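Endoglucanase (Cryptopygus antarcticus, PDB 5H4U) hydrolyses internal beta-1,4-glucosidic bonds in cellulose, lichenan and barley beta-glucan, leaving mainly short cello-oligosaccharides. Local coordinates at residues Asp29-Ser34 / Ser64-Gly69; Gly83-Gly88 / Lys120-Val125; Cys106-Phe111 / Thr205-Pro210. All coordinates share one frame; numbering follows the deposited sequence.

Contact 1. Residues Asp29-Ser34 / Ser64-Gly69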
loop_
_atom_site.group_PDB
_atom_site.type_symbol
_atom_site.label_atom_id
_atom_site.label_comp_id
_atom_site.label_asym_id
_atom_site.label_seq_id
_atom_site.Cartn_x
_atom_site.Cartn_y
_atom_site.Cartn_z
ATOM N N ASP A 29 -3.298 5.275 -5.548
ATOM C CA ASP A 29 -3.258 5.806 -6.890
ATOM C C ASP A 29 -3.487 4.730 -7.939
ATOM O O ASP A 29 -3.435 5.032 -9.129
ATOM C CB ASP A 29 -1.922 6.525 -7.127
ATOM C CG ASP A 29 -0.726 5.598 -7.046
ATOM O OD1 ASP A 29 -0.909 4.365 -6.888
ATOM O OD2 ASP A 29 0.415 6.121 -7.101
ATOM N N CYS A 30 -3.712 3.482 -7.530
ATOM C CA CYS A 30 -4.019 2.382 -8.427
ATOM C C CYS A 30 -2.841 1.935 -9.287
ATOM O O CYS A 30 -3.017 1.036 -10.121
ATOM C CB CYS A 30 -5.184 2.725 -9.369
ATOM S SG CYS A 30 -6.785 3.024 -8.591
ATOM N N CYS A 31 -1.654 2.529 -9.139
ATOM C CA CYS A 31 -0.595 2.279 -10.109
ATOM C C CYS A 31 0.102 0.950 -9.842
ATOM O O CYS A 31 0.118 0.441 -8.719
ATOM C CB CYS A 31 0.460 3.363 -10.053
ATOM S SG CYS A 31 -0.164 4.984 -10.295
ATOM N N LYS A 32 0.752 0.430 -10.872
ATOM C CA LYS A 32 1.546 -0.768 -10.666
ATOM C C LYS A 32 2.708 -0.421 -9.744
ATOM O O LYS A 32 3.469 0.507 -10.039
ATOM C CB LYS A 32 2.046 -1.311 -12.003
ATOM C CG LYS A 32 3.119 -2.364 -11.885
ATOM C CD LYS A 32 3.775 -2.689 -13.226
ATOM C CE LYS A 32 5.071 -3.494 -13.032
ATOM N NZ LYS A 32 5.026 -4.940 -13.395
ATOM N N PRO A 33 2.853 -1.095 -8.611
ATOM C CA PRO A 33 3.856 -0.686 -7.625
ATOM C C PRO A 33 5.270 -1.059 -8.053
ATOM O O PRO A 33 5.499 -2.027 -8.787
ATOM C CB PRO A 33 3.427 -1.445 -6.369
ATOM C CG PRO A 33 2.721 -2.645 -6.883
ATOM C CD PRO A 33 2.091 -2.281 -8.179
ATOM N N SER A 34 6.234 -0.276 -7.564
ATOM C CA SER A 34 7.588 -0.373 -8.100
ATOM C C SER A 34 8.214 -1.740 -7.858
ATOM O O SER A 34 8.996 -2.208 -8.688
ATOM C CB SER A 34 8.467 0.731 -7.521
ATOM O OG SER A 34 8.823 0.452 -6.184
ATOM N N SER A 64 2.607 -0.220 -16.786
ATOM C CA SER A 64 1.591 0.214 -15.843
ATOM C C SER A 64 0.566 1.124 -16.505
ATOM O O SER A 64 0.891 1.923 -17.390
ATOM C CB SER A 64 2.254 0.959 -14.691
ATOM O OG SER A 64 1.350 1.863 -14.096
ATOM N N GLY A 65 -0.686 1.019 -16.037
ATOM C CA GLY A 65 -1.696 1.945 -16.486
ATOM C C GLY A 65 -1.323 3.380 -16.194
ATOM O O GLY A 65 -1.678 4.281 -16.955
ATOM N N CYS A 66 -0.563 3.611 -15.116
ATOM C CA CYS A 66 -0.090 4.957 -14.811
ATOM C C CYS A 66 0.869 5.484 -15.873
ATOM O O CYS A 66 0.994 6.707 -16.029
ATOM C CB CYS A 66 0.523 4.984 -13.404
ATOM S SG CYS A 66 -0.877 4.930 -12.201
ATOM N N ASN A 67 1.484 4.613 -16.667
ATOM C CA ASN A 67 2.428 5.044 -17.697
ATOM C C ASN A 67 1.907 4.704 -19.086
ATOM O O ASN A 67 2.681 4.557 -20.035
ATOM C CB ASN A 67 3.812 4.432 -17.479
ATOM C CG ASN A 67 4.390 4.742 -16.100
ATOM O OD1 ASN A 67 4.494 5.905 -15.714
ATOM N ND2 ASN A 67 4.725 3.711 -15.344
ATOM N N GLY A 68 0.600 4.550 -19.215
ATOM C CA GLY A 68 -0.005 4.286 -20.490
ATOM C C GLY A 68 -0.181 2.829 -20.825
ATOM O O GLY A 68 -0.694 2.520 -21.912
ATOM N N GLY A 69 0.166 1.927 -19.932
ATOM C CA GLY A 69 -0.014 0.508 -20.154
ATOM C C GLY A 69 -1.332 0.002 -19.606
ATOM O O GLY A 69 -2.335 0.708 -19.575
HETATM O O HOH W 1 3.010 2.284 -12.022
#
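Asp29, the inferred nucleophile, approaches the 64-69 segment with its backbone: its O lies 4.0 Å from Cys66 SG. Its carboxylate turns back, and Asp29 OD1 takes the Cys31 N-H from above the carboxylate plane at 3.0 Å, an Asx turn. Cys31 then makes the covalent link, SG to SG with Cys66 (chi3 -75°). In both cysteines the sulfur lies beside the backbone N (chi1 -56° in Cys31), and the Cys66 side chain heads for 29-34. Next comes Lys32, whose CB packs 3.5 Å from Ser64 CB; its NZ bonds Ser60 O and Ser36 O. Water 1 joins Lys32 O to Ser64 OG, 2.7 Å from each. Ser64 OG also accepts from Cys66 N at 2.8 Å, an ST turn. An alanine at Ser64 removes that hydroxyl and would probably leave water 1 and Cys66 N each short of a partner. The Asp29 side chain lies about 9 Å from that of Asp138, the inferred proton donor, so the disulfide pins a loop beside the probable catalytic pair. Both segments lie in the long loop between strands 19-27 and 80-82, with a 3-10 turn at 65-66; Cys30, bonded to Cys152, ties 29-34 to the start of helix 152-156, and Pro33 rests on strand 120-128.

Contact 2. Residues Gly83-Gly88 / Lys120-Val125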
loop_
_atom_site.group_PDB
_atom_site.type_symbol
_atom_site.label_atom_id
_atom_site.label_comp_id
_atom_site.label_asym_id
_atom_site.label_seq_id
_atom_site.Cartn_x
_atom_site.Cartn_y
_atom_site.Cartn_z
ATOM N N GLY A 83 -7.661 -10.947 13.528
ATOM C CA GLY A 83 -7.860 -10.610 14.929
ATOM C C GLY A 83 -7.879 -9.099 15.084
ATOM O O GLY A 83 -8.518 -8.382 14.305
ATOM N N ASN A 84 -7.133 -8.578 16.053
ATOM C CA ASN A 84 -7.066 -7.134 16.228
ATOM C C ASN A 84 -5.893 -6.507 15.490
ATOM O O ASN A 84 -5.674 -5.303 15.619
ATOM C CB ASN A 84 -6.913 -6.770 17.701
ATOM C CG ASN A 84 -7.838 -7.517 18.575
ATOM O OD1 ASN A 84 -7.408 -8.329 19.408
ATOM N ND2 ASN A 84 -9.123 -7.244 18.427
ATOM N N VAL A 85 -5.157 -7.273 14.699
ATOM C CA VAL A 85 -3.944 -6.771 14.076
ATOM C C VAL A 85 -4.279 -6.298 12.678
ATOM O O VAL A 85 -4.990 -6.987 11.935
ATOM C CB VAL A 85 -2.847 -7.843 14.039
ATOM C CG1 VAL A 85 -1.538 -7.232 13.566
ATOM C CG2 VAL A 85 -2.686 -8.451 15.413
ATOM N N GLY A 86 -3.775 -5.115 12.325
ATOM C CA GLY A 86 -3.902 -4.644 10.971
ATOM C C GLY A 86 -2.883 -5.286 10.049
ATOM O O GLY A 86 -1.804 -5.719 10.467
ATOM N N TYR A 87 -3.256 -5.365 8.773
ATOM C CA TYR A 87 -2.408 -5.931 7.736
ATOM C C TYR A 87 -2.591 -5.124 6.467
ATOM O O TYR A 87 -3.678 -4.621 6.195
ATOM C CB TYR A 87 -2.713 -7.411 7.481
ATOM C CG TYR A 87 -2.182 -8.276 8.579
ATOM C CD1 TYR A 87 -0.891 -8.753 8.539
ATOM C CD2 TYR A 87 -2.969 -8.591 9.687
ATOM C CE1 TYR A 87 -0.394 -9.530 9.558
ATOM C CE2 TYR A 87 -2.478 -9.368 10.719
ATOM C CZ TYR A 87 -1.189 -9.835 10.643
ATOM O OH TYR A 87 -0.683 -10.606 11.664
ATOM N N GLY A 88 -1.519 -4.957 5.710
ATOM C CA GLY A 88 -1.675 -4.239 4.467
ATOM C C GLY A 88 -0.381 -4.155 3.699
ATOM O O GLY A 88 0.596 -4.852 3.982
ATOM N N LYS A 120 -1.423 -2.090 16.286
ATOM C CA LYS A 120 -0.339 -2.754 15.599
ATOM C C LYS A 120 -0.773 -3.044 14.173
ATOM O O LYS A 120 -1.809 -3.680 13.952
ATOM C CB LYS A 120 0.034 -4.064 16.276
ATOM C CG LYS A 120 0.806 -3.991 17.553
ATOM C CD LYS A 120 1.820 -5.138 17.506
ATOM C CE LYS A 120 2.041 -5.840 18.845
ATOM N NZ LYS A 120 1.940 -7.331 18.676
ATOM N N MET A 121 0.026 -2.614 13.209
ATOM C CA MET A 121 -0.250 -2.963 11.828
ATOM C C MET A 121 1.002 -3.541 11.190
ATOM O O MET A 121 2.108 -3.026 11.381
ATOM C CB MET A 121 -0.722 -1.767 11.029
ATOM C CG MET A 121 -1.104 -2.135 9.625
ATOM S SD MET A 121 -1.511 -0.697 8.629
ATOM C CE MET A 121 -2.187 -1.509 7.169
ATOM N N ILE A 122 0.819 -4.582 10.391
ATOM C CA ILE A 122 1.914 -5.241 9.705
ATOM C C ILE A 122 1.705 -5.017 8.217
ATOM O O ILE A 122 0.633 -5.330 7.671
ATOM C CB ILE A 122 1.976 -6.731 10.057
ATOM C CG1 ILE A 122 2.004 -6.888 11.574
ATOM C CG2 ILE A 122 3.204 -7.366 9.464
ATOM C CD1 ILE A 122 2.024 -8.306 12.044
ATOM N N VAL A 123 2.699 -4.410 7.573
ATOM C CA VAL A 123 2.604 -4.101 6.153
ATOM C C VAL A 123 3.734 -4.803 5.422
ATOM O O VAL A 123 4.822 -5.032 5.967
ATOM C CB VAL A 123 2.616 -2.576 5.867
ATOM C CG1 VAL A 123 1.435 -1.917 6.538
ATOM C CG2 VAL A 123 3.899 -1.946 6.337
ATOM N N GLN A 124 3.456 -5.161 4.175
ATOM C CA GLN A 124 4.487 -5.514 3.223
ATOM C C GLN A 124 4.711 -4.341 2.279
ATOM O O GLN A 124 3.753 -3.761 1.748
ATOM C CB GLN A 124 4.130 -6.759 2.427
ATOM C CG GLN A 124 5.307 -7.207 1.561
ATOM C CD GLN A 124 4.990 -8.386 0.692
ATOM O OE1 GLN A 124 3.831 -8.661 0.404
ATOM N NE2 GLN A 124 6.027 -9.081 0.240
ATOM N N VAL A 125 5.980 -3.998 2.085
ATOM C CA VAL A 125 6.353 -2.883 1.235
ATOM C C VAL A 125 6.335 -3.381 -0.207
ATOM O O VAL A 125 6.984 -4.381 -0.542
ATOM C CB VAL A 125 7.731 -2.343 1.636
ATOM C CG1 VAL A 125 8.232 -1.304 0.633
ATOM C CG2 VAL A 125 7.699 -1.808 3.057
#
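Ile122 lies beside Tyr87, the two side chains pointing the same way on one face of the sheet. Its CB lies 3.7 Å from Tyr87 CE1. One branch, CG1, stands anti to the carbonyl carbon (chi1 -53°) and comes 4.1 Å from Val85 CG1, while CG2 only grazes Tyr87 CE1. At the tip, Ile122 CD1 reaches along the ring to Tyr87 OH at 3.6 Å and touches Val85 CG1 at 4.0 Å, so one methyl fills the angle between the valine and the phenol. On the other face Met121 runs extended across Gly86, its CG against the glycine backbone and its CE 3.6 Å from Tyr87 O. Gly86 and Gly88 have no side chain on this face, which lets the methionine lie close over the strand.

Four backbone hydrogen bonds join strands 85-94 and 120-128, parallel neighbours in the curled mixed sheet of this family 45 enzyme: Gly86 N to Lys120 O, Ile122 N to Gly86 O, Gly88 N to Ile122 O and Gln124 N to Gly88 O. Ile122 N comes to Gly86 O from well above the carbonyl plane. Farther out, Tyr87 rests on Pro210, and Met121 and Val123 pack on strand 135-140. With polar pairing confined to the backbone and side chains meeting almost wholly through carbon, the Tyr87 hydroxyl touching a methyl, the contact depends on shape and strand register.

Contact 3. Residues Cys106-Phe111 / Thr205-Pro210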
loop_
_atom_site.group_PDB
_atom_site.type_symbol
_atom_site.label_atom_id
_atom_site.label_comp_id
_atom_site.label_asym_id
_atom_site.label_seq_id
_atom_site.Cartn_x
_atom_site.Cartn_y
_atom_site.Cartn_z
ATOM N N CYS A 106 8.755 -6.845 5.095
ATOM C CA CYS A 106 7.640 -6.567 5.982
ATOM C C CYS A 106 8.093 -5.858 7.241
ATOM O O CYS A 106 9.161 -6.139 7.800
ATOM C CB CYS A 106 6.883 -7.831 6.375
ATOM S SG CYS A 106 5.967 -8.460 5.002
ATOM N N TYR A 107 7.244 -4.968 7.697
ATOM C CA TYR A 107 7.500 -4.228 8.907
ATOM C C TYR A 107 6.235 -4.310 9.743
ATOM O O TYR A 107 5.128 -4.264 9.198
ATOM C CB TYR A 107 7.908 -2.781 8.566
ATOM C CG TYR A 107 9.103 -2.725 7.621
ATOM C CD1 TYR A 107 8.948 -2.941 6.264
ATOM C CD2 TYR A 107 10.391 -2.481 8.096
ATOM C CE1 TYR A 107 10.018 -2.917 5.423
ATOM C CE2 TYR A 107 11.469 -2.449 7.251
ATOM C CZ TYR A 107 11.275 -2.665 5.911
ATOM O OH TYR A 107 12.333 -2.617 5.030
ATOM N N GLU A 108 6.396 -4.549 11.041
ATOM C CA GLU A 108 5.293 -4.391 11.975
ATOM C C GLU A 108 5.512 -3.119 12.782
ATOM O O GLU A 108 6.611 -2.870 13.292
ATOM C CB GLU A 108 5.105 -5.595 12.886
ATOM C CG GLU A 108 5.530 -5.356 14.286
ATOM C CD GLU A 108 5.146 -6.482 15.220
ATOM O OE1 GLU A 108 4.829 -6.127 16.374
ATOM O OE2 GLU A 108 5.110 -7.678 14.813
ATOM N N MET A 109 4.485 -2.287 12.833
ATOM C CA MET A 109 4.558 -0.972 13.437
ATOM C C MET A 109 3.516 -0.846 14.536
ATOM O O MET A 109 2.402 -1.383 14.428
ATOM C CB MET A 109 4.401 0.150 12.355
ATOM C CG MET A 109 3.280 -0.005 11.270
ATOM S SD MET A 109 3.485 1.139 9.824
ATOM C CE MET A 109 1.858 1.708 9.503
ATOM N N THR A 110 3.912 -0.169 15.608
ATOM C CA THR A 110 3.013 0.237 16.670
ATOM C C THR A 110 2.741 1.719 16.476
ATOM O O THR A 110 3.671 2.535 16.472
ATOM C CB THR A 110 3.601 -0.008 18.057
ATOM O OG1 THR A 110 3.966 -1.382 18.176
ATOM C CG2 THR A 110 2.553 0.308 19.123
ATOM N N PHE A 111 1.476 2.056 16.272
ATOM C CA PHE A 111 1.128 3.452 16.117
ATOM C C PHE A 111 1.344 4.192 17.421
ATOM O O PHE A 111 1.097 3.663 18.511
ATOM C CB PHE A 111 -0.293 3.585 15.604
ATOM C CG PHE A 111 -0.427 3.070 14.224
ATOM C CD1 PHE A 111 0.166 3.752 13.183
ATOM C CD2 PHE A 111 -1.068 1.882 13.975
ATOM C CE1 PHE A 111 0.078 3.285 11.923
ATOM C CE2 PHE A 111 -1.162 1.409 12.726
ATOM C CZ PHE A 111 -0.593 2.111 11.683
ATOM N N THR A 205 9.452 -2.235 13.369
ATOM C CA THR A 205 10.529 -3.200 13.337
ATOM C C THR A 205 10.313 -4.143 12.170
ATOM O O THR A 205 9.177 -4.537 11.873
ATOM C CB THR A 205 10.594 -3.987 14.642
ATOM O OG1 THR A 205 10.557 -3.058 15.734
ATOM C CG2 THR A 205 11.878 -4.847 14.718
ATOM N N GLN A 206 11.404 -4.467 11.490
ATOM C CA GLN A 206 11.311 -5.388 10.378
ATOM C C GLN A 206 11.011 -6.776 10.930
ATOM O O GLN A 206 11.465 -7.140 12.020
ATOM C CB GLN A 206 12.596 -5.360 9.560
ATOM C CG GLN A 206 12.726 -6.475 8.556
ATOM C CD GLN A 206 13.768 -6.183 7.472
ATOM O OE1 GLN A 206 13.488 -6.312 6.289
ATOM N NE2 GLN A 206 14.948 -5.757 7.874
ATOM N N VAL A 207 10.143 -7.505 10.224
ATOM C CA VAL A 207 9.764 -8.861 10.598
ATOM C C VAL A 207 9.796 -9.703 9.330
ATOM O O VAL A 207 9.726 -9.185 8.218
ATOM C CB VAL A 207 8.375 -8.949 11.297
ATOM C CG1 VAL A 207 8.317 -8.033 12.515
ATOM C CG2 VAL A 207 7.270 -8.608 10.316
ATOM N N ARG A 208 9.923 -11.008 9.503
ATOM C CA ARG A 208 9.787 -11.916 8.377
ATOM C C ARG A 208 8.331 -11.924 7.908
ATOM O O ARG A 208 7.404 -11.961 8.726
ATOM C CB ARG A 208 10.243 -13.321 8.762
ATOM C CG ARG A 208 10.372 -14.245 7.586
ATOM C CD ARG A 208 11.227 -15.448 7.898
ATOM N NE ARG A 208 11.731 -16.039 6.660
ATOM C CZ ARG A 208 12.945 -15.836 6.141
ATOM N NH1 ARG A 208 13.857 -15.081 6.752
ATOM N NH2 ARG A 208 13.255 -16.413 4.998
ATOM N N CYS A 209 8.133 -11.823 6.599
ATOM C CA CYS A 209 6.808 -11.532 6.077
ATOM C C CYS A 209 5.838 -12.670 6.402
ATOM O O CYS A 209 6.126 -13.833 6.101
ATOM C CB CYS A 209 6.886 -11.295 4.569
ATOM S SG CYS A 209 7.336 -9.578 4.037
ATOM N N PRO A 210 4.689 -12.384 7.005
ATOM C CA PRO A 210 3.721 -13.454 7.275
ATOM C C PRO A 210 3.093 -13.962 5.986
ATOM O O PRO A 210 2.979 -13.238 4.997
ATOM C CB PRO A 210 2.680 -12.774 8.164
ATOM C CG PRO A 210 2.752 -11.312 7.770
ATOM C CD PRO A 210 4.173 -11.046 7.364
HETATM O O HOH W 2 11.293 -8.086 5.883
#
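The apolar centre is the disulfide of Cys106 and Cys209, SG to SG at 2.0 Å with a chi3 of 101°. Pro210 CD lies against Cys106 SG at 3.9 Å, roughly at right angles to the S-S bond. Val207 adds its CG2 methyl, 4.0 Å from Cys106 CB, so the bridge sits among a valine, a proline and its own methylenes; beyond it, Cys106 also touches Gln124 of strand 120-128. Both sulfurs lie beside their own backbone N (chi1 -71° in Cys106), which turns them toward each other where the 205-210 segment leaves the sheet.

Here strands 106-111 and 201-207 run antiparallel with a strong twist, their axes 135° apart. They belong to the curled mixed sheet of the family 45 glycosidases, whose clan is named for the double-psi beta-barrel. The disulfide staples the end of the strand pair, and Pro210 occupies the N-cap position of helix 211-217.

On the opposite face Tyr107 crosses Gln206 obliquely, its CD2 3.8 Å from Gln206 CA, while the ring also meets Phe137 edge to face. Back on the face of Cys106, Glu108 and Val207 cross at about a right angle, and Val207 CG1 packs 4.0 Å from Glu108 CB.

The backbones are sewn together by Glu108 N to Thr205 O and Thr205 N to Glu108 O, both 2.9 Å; the first lies nearly along the C=O axis. Toward the disulfide, Val207 N gives Cys106 O an almost straight bond that reaches the oxygen from above the carbonyl plane. Beyond it, water 2 accepts from Cys106 N at 2.9 Å and lies 3.0 Å from Val207 O, to which it probably donates, linking the two backbones beside the disulfide. At the outer edge, Glu108 OE1 forms a long, weak ion pair with Lys120 NZ.

Contacts 2 and 3 are neighbours in one curled sheet, their centres about 8 Å apart: strands 120-128 and 106-111 lie side by side, with probable hydrogen bonds from Met109 N to Met121 O and from Val123 N to Tyr107 O. Contact 1 stands on the opposite side of the chain's centre, about 24 and 26 Å from the other two, centre to centre, and joins irregular loops. Its touching residues are mostly buried, while the two sheet contacts are partly buried. Chemistry follows place: contact 1 relies on a disulfide, turns and a water, contact 2 on parallel strand pairing, and contact 3 combines antiparallel pairing with a disulfide.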